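Local coordinates for protein putative ring-cleaving dioxygenase MhqO (Bacillus subtilis subsp. subtilis, PDB 3OAJ) that probably cleaves aromatic rings as an iron-dependent extradiol dioxygenase and may thereby contribute to the breakdown of aromatic compounds, at residues M7-I12 and G155-L160; V82-V87 and E114-F119; D169-I174 and I263-A268; D231-I236 and Y241-V246. All coordinates share one frame; numbering follows the deposited sequence.

Contact 1. Residues M7-I12 and G155-L160. With ZN (zinc ion), chain C.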
# COMPACT_ATOMS: atom_id res chain seq x y z
N MET A 7 -9.90 -5.72 9.54
CA MET A 7 -8.63 -6.13 10.14
C MET A 7 -7.51 -5.12 9.94
O MET A 7 -6.59 -5.04 10.76
CB MET A 7 -8.21 -7.49 9.58
CG MET A 7 -9.10 -8.63 10.08
SD MET A 7 -8.73 -9.00 11.80
CE MET A 7 -7.26 -9.97 11.50
N GLY A 8 -7.60 -4.31 8.89
CA GLY A 8 -6.51 -3.37 8.60
C GLY A 8 -6.34 -3.16 7.11
O GLY A 8 -7.20 -3.54 6.31
N ILE A 9 -5.20 -2.57 6.74
CA ILE A 9 -4.90 -2.32 5.34
C ILE A 9 -4.75 -3.65 4.57
O ILE A 9 -4.11 -4.62 5.06
CB ILE A 9 -3.60 -1.51 5.22
CG1 ILE A 9 -3.75 -0.12 5.89
CG2 ILE A 9 -3.13 -1.40 3.76
CD1 ILE A 9 -2.41 0.59 6.14
N HIS A 10 -5.36 -3.69 3.38
CA HIS A 10 -5.17 -4.75 2.41
C HIS A 10 -3.98 -4.40 1.52
O HIS A 10 -3.01 -5.14 1.45
CB HIS A 10 -6.47 -4.97 1.59
CG HIS A 10 -6.42 -6.13 0.65
ND1 HIS A 10 -5.74 -6.09 -0.55
CD2 HIS A 10 -6.99 -7.36 0.72
CE1 HIS A 10 -5.87 -7.25 -1.16
NE2 HIS A 10 -6.65 -8.03 -0.43
N HIS A 11 -4.07 -3.27 0.83
CA HIS A 11 -2.96 -2.78 0.00
C HIS A 11 -3.08 -1.27 -0.12
O HIS A 11 -4.09 -0.69 0.25
CB HIS A 11 -2.96 -3.43 -1.40
CG HIS A 11 -4.16 -3.11 -2.24
ND1 HIS A 11 -5.32 -3.87 -2.20
CD2 HIS A 11 -4.38 -2.14 -3.16
CE1 HIS A 11 -6.19 -3.38 -3.07
NE2 HIS A 11 -5.65 -2.33 -3.66
N ILE A 12 -2.00 -0.65 -0.60
CA ILE A 12 -1.99 0.74 -0.96
C ILE A 12 -1.49 0.82 -2.40
O ILE A 12 -0.61 0.09 -2.82
CB ILE A 12 -1.02 1.51 0.00
CG1 ILE A 12 -1.64 1.61 1.40
CG2 ILE A 12 -0.67 2.90 -0.52
CD1 ILE A 12 -0.66 1.96 2.51
N GLY A 155 3.23 -1.20 8.62
CA GLY A 155 2.89 -0.88 9.99
C GLY A 155 1.57 -0.14 10.06
O GLY A 155 0.91 -0.12 11.10
N GLY A 156 1.19 0.48 8.95
CA GLY A 156 0.00 1.32 8.87
C GLY A 156 0.26 2.44 7.88
O GLY A 156 1.02 2.26 6.93
N ALA A 157 -0.35 3.59 8.13
CA ALA A 157 -0.26 4.74 7.24
C ALA A 157 -0.66 6.00 7.99
O ALA A 157 -1.33 5.93 9.03
CB ALA A 157 -1.18 4.55 6.01
N THR A 158 -0.26 7.14 7.43
CA THR A 158 -0.64 8.44 7.95
C THR A 158 -1.51 9.12 6.89
O THR A 158 -1.10 9.27 5.75
CB THR A 158 0.60 9.33 8.26
OG1 THR A 158 1.36 8.69 9.31
CG2 THR A 158 0.17 10.75 8.69
N LEU A 159 -2.73 9.48 7.28
CA LEU A 159 -3.72 10.08 6.39
C LEU A 159 -3.74 11.58 6.51
O LEU A 159 -3.71 12.12 7.61
CB LEU A 159 -5.12 9.53 6.69
CG LEU A 159 -5.23 8.00 6.78
CD1 LEU A 159 -6.67 7.57 7.09
CD2 LEU A 159 -4.73 7.34 5.50
N LEU A 160 -3.81 12.24 5.35
CA LEU A 160 -3.99 13.69 5.26
C LEU A 160 -5.41 13.92 4.74
O LEU A 160 -5.71 13.65 3.60
CB LEU A 160 -2.98 14.29 4.29
CG LEU A 160 -1.51 13.90 4.51
CD1 LEU A 160 -0.64 14.55 3.43
CD2 LEU A 160 -1.03 14.32 5.89
ZN ZN C . -6.82 -0.97 -4.75

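Contact 2. Residues V82-V87 and E114-F119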
# COMPACT_ATOMS: atom_id res chain seq x y z
N VAL A 82 1.87 9.32 4.30
CA VAL A 82 3.04 8.48 4.57
C VAL A 82 2.61 7.01 4.64
O VAL A 82 1.58 6.68 5.21
CB VAL A 82 3.71 8.88 5.91
CG1 VAL A 82 5.02 8.12 6.11
CG2 VAL A 82 3.97 10.37 5.97
N THR A 83 3.40 6.15 4.03
CA THR A 83 3.17 4.72 4.11
C THR A 83 4.20 4.15 5.07
O THR A 83 5.40 4.43 4.95
CB THR A 83 3.32 4.09 2.70
OG1 THR A 83 2.34 4.68 1.83
CG2 THR A 83 3.14 2.57 2.75
N SER A 84 3.73 3.37 6.04
CA SER A 84 4.56 2.89 7.16
C SER A 84 4.85 1.41 6.96
O SER A 84 3.92 0.64 6.71
CB SER A 84 3.80 3.13 8.48
OG SER A 84 4.65 3.11 9.61
N TYR A 85 6.14 1.03 7.04
CA TYR A 85 6.58 -0.35 6.93
C TYR A 85 7.15 -0.83 8.26
O TYR A 85 7.96 -0.13 8.88
CB TYR A 85 7.65 -0.48 5.83
CG TYR A 85 7.09 -0.27 4.45
CD1 TYR A 85 6.34 -1.27 3.82
CD2 TYR A 85 7.25 0.95 3.79
CE1 TYR A 85 5.79 -1.06 2.55
CE2 TYR A 85 6.72 1.16 2.52
CZ TYR A 85 5.99 0.14 1.91
OH TYR A 85 5.44 0.36 0.67
N VAL A 86 6.71 -1.99 8.71
CA VAL A 86 7.14 -2.55 9.99
C VAL A 86 8.24 -3.60 9.80
O VAL A 86 8.18 -4.44 8.89
CB VAL A 86 5.92 -3.04 10.82
CG1 VAL A 86 5.24 -4.23 10.15
CG2 VAL A 86 6.31 -3.38 12.27
N VAL A 87 9.25 -3.49 10.66
CA VAL A 87 10.37 -4.43 10.67
C VAL A 87 10.52 -5.06 12.06
O VAL A 87 9.93 -4.55 13.03
CB VAL A 87 11.71 -3.74 10.23
CG1 VAL A 87 11.59 -3.18 8.79
CG2 VAL A 87 12.11 -2.64 11.22
N GLU A 114 7.37 5.67 19.81
CA GLU A 114 8.06 4.87 18.81
C GLU A 114 9.00 5.70 17.96
O GLU A 114 8.71 6.86 17.64
CB GLU A 114 7.08 4.14 17.89
CG GLU A 114 6.17 3.14 18.59
CD GLU A 114 5.23 2.43 17.63
OE1 GLU A 114 4.52 3.11 16.87
OE2 GLU A 114 5.19 1.19 17.64
N GLN A 115 10.11 5.09 17.58
CA GLN A 115 11.06 5.75 16.70
C GLN A 115 10.87 5.33 15.24
O GLN A 115 10.68 4.14 14.94
CB GLN A 115 12.50 5.49 17.16
CG GLN A 115 12.89 6.25 18.45
CD GLN A 115 14.31 5.94 18.94
OE1 GLN A 115 15.05 5.17 18.32
NE2 GLN A 115 14.69 6.55 20.07
N TYR A 116 10.87 6.32 14.35
CA TYR A 116 10.65 6.10 12.92
C TYR A 116 11.83 6.59 12.10
O TYR A 116 12.41 7.62 12.42
CB TYR A 116 9.41 6.83 12.43
CG TYR A 116 8.12 6.30 13.01
CD1 TYR A 116 7.69 6.70 14.28
CD2 TYR A 116 7.33 5.40 12.29
CE1 TYR A 116 6.51 6.21 14.81
CE2 TYR A 116 6.15 4.89 12.83
CZ TYR A 116 5.75 5.30 14.09
OH TYR A 116 4.58 4.81 14.63
N VAL A 117 12.16 5.85 11.06
CA VAL A 117 13.07 6.31 10.02
C VAL A 117 12.21 6.80 8.86
O VAL A 117 11.41 6.02 8.31
CB VAL A 117 14.02 5.18 9.56
CG1 VAL A 117 14.91 5.63 8.39
CG2 VAL A 117 14.89 4.72 10.72
N GLU A 118 12.35 8.07 8.50
CA GLU A 118 11.59 8.69 7.41
C GLU A 118 12.48 8.83 6.20
O GLU A 118 13.60 9.30 6.31
CB GLU A 118 11.09 10.08 7.82
CG GLU A 118 10.29 10.11 9.13
CD GLU A 118 8.92 9.51 8.98
OE1 GLU A 118 8.24 9.73 7.94
OE2 GLU A 118 8.51 8.79 9.91
N PHE A 119 11.95 8.47 5.03
CA PHE A 119 12.68 8.62 3.77
C PHE A 119 11.69 8.62 2.61
O PHE A 119 10.54 8.18 2.76
CB PHE A 119 13.71 7.50 3.60
CG PHE A 119 13.13 6.10 3.67
CD1 PHE A 119 12.76 5.54 4.89
CD2 PHE A 119 12.96 5.35 2.51
CE1 PHE A 119 12.23 4.24 4.97
CE2 PHE A 119 12.44 4.06 2.57
CZ PHE A 119 12.08 3.49 3.81

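Contact 3. Residues D169-I174 and I263-A268. With ZN (zinc ion), chain C.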
# COMPACT_ATOMS: atom_id res chain seq x y z
N ASP A 169 -14.32 10.00 12.52
CA ASP A 169 -15.63 9.43 12.80
C ASP A 169 -15.81 8.15 11.97
O ASP A 169 -16.21 7.10 12.48
CB ASP A 169 -16.69 10.49 12.47
CG ASP A 169 -18.10 10.11 12.90
OD1 ASP A 169 -18.28 9.32 13.85
OD2 ASP A 169 -19.05 10.65 12.28
N LEU A 170 -15.45 8.22 10.69
CA LEU A 170 -15.47 7.05 9.82
C LEU A 170 -14.58 5.90 10.33
O LEU A 170 -15.02 4.76 10.43
CB LEU A 170 -15.06 7.46 8.40
CG LEU A 170 -14.81 6.35 7.38
CD1 LEU A 170 -16.05 5.48 7.11
CD2 LEU A 170 -14.32 6.97 6.08
N LEU A 171 -13.32 6.20 10.64
CA LEU A 171 -12.40 5.17 11.10
C LEU A 171 -12.88 4.51 12.38
O LEU A 171 -12.87 3.27 12.49
CB LEU A 171 -11.02 5.78 11.30
CG LEU A 171 -10.27 6.15 10.02
CD1 LEU A 171 -9.04 6.98 10.35
CD2 LEU A 171 -9.91 4.90 9.21
N GLU A 172 -13.28 5.32 13.36
CA GLU A 172 -13.62 4.78 14.68
C GLU A 172 -15.01 4.17 14.72
O GLU A 172 -15.20 3.03 15.16
CB GLU A 172 -13.51 5.87 15.75
CG GLU A 172 -13.64 5.32 17.17
CD GLU A 172 -13.41 6.36 18.24
OE1 GLU A 172 -12.93 7.47 17.92
OE2 GLU A 172 -13.69 6.06 19.43
N ASN A 173 -15.99 4.92 14.23
CA ASN A 173 -17.39 4.61 14.51
C ASN A 173 -18.10 3.82 13.42
O ASN A 173 -19.11 3.18 13.69
CB ASN A 173 -18.13 5.88 14.91
CG ASN A 173 -17.45 6.60 16.06
OD1 ASN A 173 -17.10 5.96 17.07
ND2 ASN A 173 -17.25 7.90 15.92
N ILE A 174 -17.55 3.85 12.20
CA ILE A 174 -18.08 3.05 11.10
C ILE A 174 -17.18 1.86 10.81
O ILE A 174 -17.65 0.74 10.59
CB ILE A 174 -18.30 3.90 9.82
CG1 ILE A 174 -19.47 4.86 10.05
CG2 ILE A 174 -18.52 3.00 8.59
CD1 ILE A 174 -20.03 5.46 8.79
N ILE A 263 -10.09 11.44 0.74
CA ILE A 263 -9.23 10.30 0.48
C ILE A 263 -10.06 9.22 -0.21
O ILE A 263 -11.19 8.95 0.20
CB ILE A 263 -8.61 9.76 1.78
CG1 ILE A 263 -7.93 10.88 2.57
CG2 ILE A 263 -7.57 8.69 1.47
CD1 ILE A 263 -7.56 10.48 4.00
N LEU A 264 -9.48 8.58 -1.23
CA LEU A 264 -10.14 7.45 -1.86
C LEU A 264 -9.85 6.18 -1.07
O LEU A 264 -8.69 5.79 -0.92
CB LEU A 264 -9.70 7.33 -3.32
CG LEU A 264 -10.39 6.19 -4.10
CD1 LEU A 264 -11.90 6.35 -4.10
CD2 LEU A 264 -9.85 6.12 -5.54
N PHE A 265 -10.92 5.56 -0.56
CA PHE A 265 -10.81 4.31 0.18
C PHE A 265 -11.30 3.16 -0.70
O PHE A 265 -12.10 3.34 -1.63
CB PHE A 265 -11.71 4.36 1.42
CG PHE A 265 -11.07 5.00 2.66
CD1 PHE A 265 -9.92 5.79 2.58
CD2 PHE A 265 -11.67 4.84 3.90
CE1 PHE A 265 -9.38 6.38 3.70
CE2 PHE A 265 -11.12 5.41 5.06
CZ PHE A 265 -9.97 6.19 4.96
N GLU A 266 -10.86 1.96 -0.35
CA GLU A 266 -11.29 0.76 -1.06
C GLU A 266 -11.50 -0.31 -0.01
O GLU A 266 -10.85 -0.29 1.03
CB GLU A 266 -10.19 0.34 -2.05
CG GLU A 266 -10.37 -1.05 -2.71
CD GLU A 266 -9.22 -1.43 -3.60
OE1 GLU A 266 -8.26 -0.64 -3.74
OE2 GLU A 266 -9.27 -2.54 -4.17
N ILE A 267 -12.46 -1.20 -0.24
CA ILE A 267 -12.52 -2.46 0.52
C ILE A 267 -12.18 -3.57 -0.47
O ILE A 267 -12.84 -3.70 -1.50
CB ILE A 267 -13.91 -2.72 1.16
CG1 ILE A 267 -14.43 -1.48 1.92
CG2 ILE A 267 -13.90 -4.04 2.00
CD1 ILE A 267 -13.61 -1.06 3.10
N ALA A 268 -11.16 -4.36 -0.14
CA ALA A 268 -10.68 -5.45 -0.96
C ALA A 268 -10.74 -6.75 -0.18
O ALA A 268 -10.38 -6.80 1.00
CB ALA A 268 -9.24 -5.19 -1.40
ZN ZN C . -6.82 -0.97 -4.75

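Contact 4. Residues D231-I236 and Y241-V246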
# COMPACT_ATOMS: atom_id res chain seq x y z
N ASP A 231 -21.51 -6.97 2.46
CA ASP A 231 -22.06 -6.33 3.66
C ASP A 231 -21.50 -4.91 3.79
O ASP A 231 -22.23 -3.97 4.09
CB ASP A 231 -21.73 -7.15 4.92
CG ASP A 231 -22.45 -8.51 4.98
OD1 ASP A 231 -23.40 -8.74 4.21
OD2 ASP A 231 -22.07 -9.34 5.83
N TRP A 232 -20.19 -4.76 3.55
CA TRP A 232 -19.56 -3.44 3.57
C TRP A 232 -20.21 -2.53 2.54
O TRP A 232 -20.47 -1.37 2.82
CB TRP A 232 -18.08 -3.54 3.24
CG TRP A 232 -17.15 -3.79 4.39
CD1 TRP A 232 -16.55 -4.97 4.71
CD2 TRP A 232 -16.68 -2.82 5.33
NE1 TRP A 232 -15.73 -4.80 5.80
CE2 TRP A 232 -15.80 -3.49 6.21
CE3 TRP A 232 -16.92 -1.45 5.51
CZ2 TRP A 232 -15.14 -2.84 7.26
CZ3 TRP A 232 -16.27 -0.80 6.58
CH2 TRP A 232 -15.40 -1.50 7.43
N GLN A 233 -20.46 -3.03 1.33
CA GLN A 233 -21.04 -2.17 0.29
C GLN A 233 -22.40 -1.61 0.72
O GLN A 233 -22.69 -0.40 0.52
CB GLN A 233 -21.20 -2.93 -1.02
CG GLN A 233 -21.69 -2.10 -2.19
CD GLN A 233 -22.02 -2.99 -3.37
OE1 GLN A 233 -22.96 -3.79 -3.31
NE2 GLN A 233 -21.22 -2.90 -4.42
N ARG A 234 -23.24 -2.50 1.26
CA ARG A 234 -24.56 -2.12 1.73
C ARG A 234 -24.48 -1.10 2.87
O ARG A 234 -25.19 -0.10 2.87
CB ARG A 234 -25.37 -3.35 2.15
CG ARG A 234 -25.64 -4.34 0.99
CD ARG A 234 -26.66 -5.44 1.31
NE ARG A 234 -26.45 -6.07 2.61
CZ ARG A 234 -25.73 -7.17 2.82
NH1 ARG A 234 -25.13 -7.81 1.81
NH2 ARG A 234 -25.61 -7.63 4.07
N TYR A 235 -23.57 -1.36 3.81
CA TYR A 235 -23.43 -0.49 4.98
C TYR A 235 -22.88 0.90 4.61
O TYR A 235 -23.43 1.91 5.02
CB TYR A 235 -22.57 -1.13 6.08
CG TYR A 235 -22.70 -0.36 7.38
CD1 TYR A 235 -23.65 -0.72 8.34
CD2 TYR A 235 -21.94 0.80 7.62
CE1 TYR A 235 -23.80 0.00 9.52
CE2 TYR A 235 -22.09 1.53 8.78
CZ TYR A 235 -23.02 1.13 9.73
OH TYR A 235 -23.17 1.88 10.88
N ILE A 236 -21.78 0.93 3.87
CA ILE A 236 -21.17 2.19 3.48
C ILE A 236 -22.15 3.07 2.69
O ILE A 236 -22.26 4.27 2.95
CB ILE A 236 -19.86 1.97 2.70
CG1 ILE A 236 -18.82 1.29 3.61
CG2 ILE A 236 -19.32 3.28 2.11
CD1 ILE A 236 -18.51 2.06 4.93
N TYR A 241 -22.08 7.61 2.04
CA TYR A 241 -21.05 7.61 1.00
C TYR A 241 -21.57 7.00 -0.29
O TYR A 241 -22.44 6.14 -0.28
CB TYR A 241 -19.83 6.80 1.47
CG TYR A 241 -19.22 7.30 2.75
CD1 TYR A 241 -19.67 6.83 3.99
CD2 TYR A 241 -18.23 8.28 2.73
CE1 TYR A 241 -19.11 7.28 5.18
CE2 TYR A 241 -17.66 8.75 3.91
CZ TYR A 241 -18.11 8.25 5.13
OH TYR A 241 -17.53 8.74 6.27
N GLY A 242 -21.04 7.47 -1.42
CA GLY A 242 -21.17 6.74 -2.68
C GLY A 242 -20.19 5.59 -2.73
O GLY A 242 -19.01 5.76 -2.41
N VAL A 243 -20.65 4.42 -3.18
CA VAL A 243 -19.79 3.22 -3.29
C VAL A 243 -19.97 2.57 -4.66
O VAL A 243 -21.10 2.48 -5.18
CB VAL A 243 -20.05 2.16 -2.14
CG1 VAL A 243 -21.44 1.60 -2.19
CG2 VAL A 243 -19.01 1.05 -2.13
N THR A 244 -18.86 2.14 -5.25
CA THR A 244 -18.91 1.49 -6.55
C THR A 244 -19.52 0.09 -6.47
O THR A 244 -19.59 -0.50 -5.39
CB THR A 244 -17.51 1.33 -7.17
OG1 THR A 244 -16.75 0.39 -6.39
CG2 THR A 244 -16.79 2.65 -7.28
N PRO A 245 -19.92 -0.46 -7.65
CA PRO A 245 -20.16 -1.89 -7.71
C PRO A 245 -18.90 -2.67 -7.39
O PRO A 245 -17.78 -2.12 -7.41
CB PRO A 245 -20.59 -2.11 -9.17
CG PRO A 245 -21.01 -0.77 -9.65
CD PRO A 245 -20.12 0.19 -8.96
N VAL A 246 -19.07 -3.95 -7.07
CA VAL A 246 -17.95 -4.85 -6.91
C VAL A 246 -17.28 -5.04 -8.27
O VAL A 246 -17.96 -5.34 -9.27
CB VAL A 246 -18.38 -6.24 -6.39
CG1 VAL A 246 -17.18 -7.19 -6.32
CG2 VAL A 246 -19.07 -6.13 -5.03

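Contact 1. Residues M7-I12 and G155-L160
Strands 9-12 and 155-160, which meet through I9, I12, G156 and A157, pass at 9.1 Å between their axes with their directions 62° apart, so this is packing between two sheets and not pairing within one. I9 stands closest: its CD1 methyl lies against the backbone of G156, 3.7 Å from G156 C. Its CG1 is turned beside the backbone N (chi1 -63°) and the chain then extends, which carries CD1 across to the other strand. G156 offers only backbone, and its phi and psi are ones that call for glycine. The next residue supplies the rest of the interface: A157 CB points toward the other strand and meets I9 CD1 at 4.1 Å and I12 CD1 at 4.4 Å.

A classic beta bulge opposite A220 falls at H10 and H11, between the two isoleucines. H11 NE2 binds the zinc ion at 2.1 Å, while on the other side of the same ring H11 ND1 donates to H10 ND1 at 2.8 Å, the N-H pointing straight at its acceptor (180°). That bond lies in the plane of the H11 imidazole but tilted from that of H10. H218 and E266 complete the protein part of the metal site, the facial triad of two histidines and one carboxylate known from extradiol dioxygenases, with zinc where Fe(2+) is predicted. The contact thus has two chemistries: weak apolar packing of two isoleucine methyls on G156 and A157 brings the sheets together here, while H10, itself weakly bonded through NE2 to T269 O, holds the H11 ring in rotation.

Contact 2. Residues V82-V87 and E114-F119
The hydroxyl of S84 faces the edge of the Y116 ring, with S84 OG close to the ring plane and 4.0 Å from Y116 CE2. With S84 OG opposite its own backbone N (chi1 -161°), the hydroxyl is directed at the ring rim. A second pair lies further along: the E118 chain bends at chi2 (-73°) and crosses V82 at about a right angle, leaving E118 OE1 4.0 Å from V82 CG1. Both are van der Waals approaches. S84 OG has its hydrogen bond with E128, whose carboxylate also lies close to that of E118. The phenol of Y116 bonds to R188 and also, weakly, to E114 OE1, at 2.8 Å from Y116 OH; E114 in turn forms salt bridges with R188 and R132, and R111 makes a cation-pi contact with the Y116 ring.

The CA atoms of S84 and Y116 lie 9.0 Å apart, as do those of V82 and E118, a spacing that fits two strands of one sheet with a third between them. That third strand is 126-131, so the side chains meet across it on one face of the sheet. On the other face helix 92-101 covers V87, V117 and F119, as expected for the beta-alpha-beta-beta-beta module of the VOC superfamily, whose edge here is strand 107-111.

Contact 3. Residues D169-I174 and I263-A268
Apolar packing carries the contact between L170, L171 and F265. L170 CD2 reaches F265 CE2 at 3.7 Å and F265 CD2 at 4.0 Å, the two side chains sliding past one another in opposite directions. L171 adds a looser touch, its CD2 4.4 Å from F265 CE2. Both methyls come in obliquely to the ring. L170 leaves the helix toward the strand, and its chi1 of 171° brings CD2 to the ring; W221 meets the same phenylalanine edge-to-face.

This joins helix 164-174 to strand 264-269 in the second VOC module, the strand lying in the sheet that curves round the metal. Successive residues of the strand divide the work: F265 faces the helix, while E266 extends from the other face to the metal.

Metal binding is by one oxygen, E266 OE1 at 1.8 Å from the zinc ion; E266 OE2 is 3.0 Å away.

Among the polar side chains of the helix, N173 ND2 donates to D169 OD1 at 2.7 Å and nearly straight (169°). D169 OD1 accepts through the lone pair facing away from its other oxygen, and it lies almost in the amide plane of N173. The backbone N of N173 also bonds to D169 O, at 2.8 Å, so two bonds link these residues one turn apart.

Contact 4. Residues D231-I236 and Y241-V246
The connection from helix 226-238 to strand 247-248 belongs to a beta-alpha-beta-beta-beta module of the VOC superfamily, and here the chain folds back so that Q233 and I236 of the helix meet Y241, V243 and T244. Q233 lies extended across to the returning chain, its CG opposite the backbone N (chi1 -175°). At its end Q233 NE2 donates to T244 O at 3.1 Å with an angle of 146° at the hydrogen; the donor sits in the carbonyl plane, on a lone pair, while the acceptor is tilted from the amide plane of Q233. V246 CG2 flanks the same amide, 3.9 Å from Q233 NE2.

V243 crosses the stem of Q233 at about a right angle. Its CG1, placed between its own backbone N and carbonyl carbon, touches Q233 CG at 3.7 Å and Q233 O at 3.6 Å. Near the turn, I236 CG2 packs on Y241 CB at 3.6 Å. The carbonyl of I236 lies at the edge of the Y241 ring, near its plane, and receives a weak, long hydrogen bond from Y241 N, with I236 O and Y241 N 3.5 Å apart. The Y241 ring also stacks on H260, meets F257 edge-to-face and touches L170 and I174 of helix 164-174.

Chemically, one amide anchors the irregular chain by a backbone carbonyl while V243 packs on the Q233 stem and I236 on Y241. The loop is therefore held to the helix by a side-chain bond, by packing and by one weak backbone bond.

From the N terminus, M7-I12 starts a long loop that contact 1 closes at G155-L160. Contact 2 forms and closes within that loop, and its strand 79-87 lies next to strand 153-160, to which it is hydrogen-bonded. After contact 1 is complete, helix 164-174 begins contact 3, closed by I263-A268; contact 4 is made within this second loop, and no two loops cross. Contact 1 joins the two sheets, contact 2 spans three strands of one of them, contact 3 sets a helix on the other, and contact 4 folds the chain after helix 226-238 back onto that helix. Contacts 1 and 3 meet at the zinc ion, and contacts 3 and 4 share apolar packing.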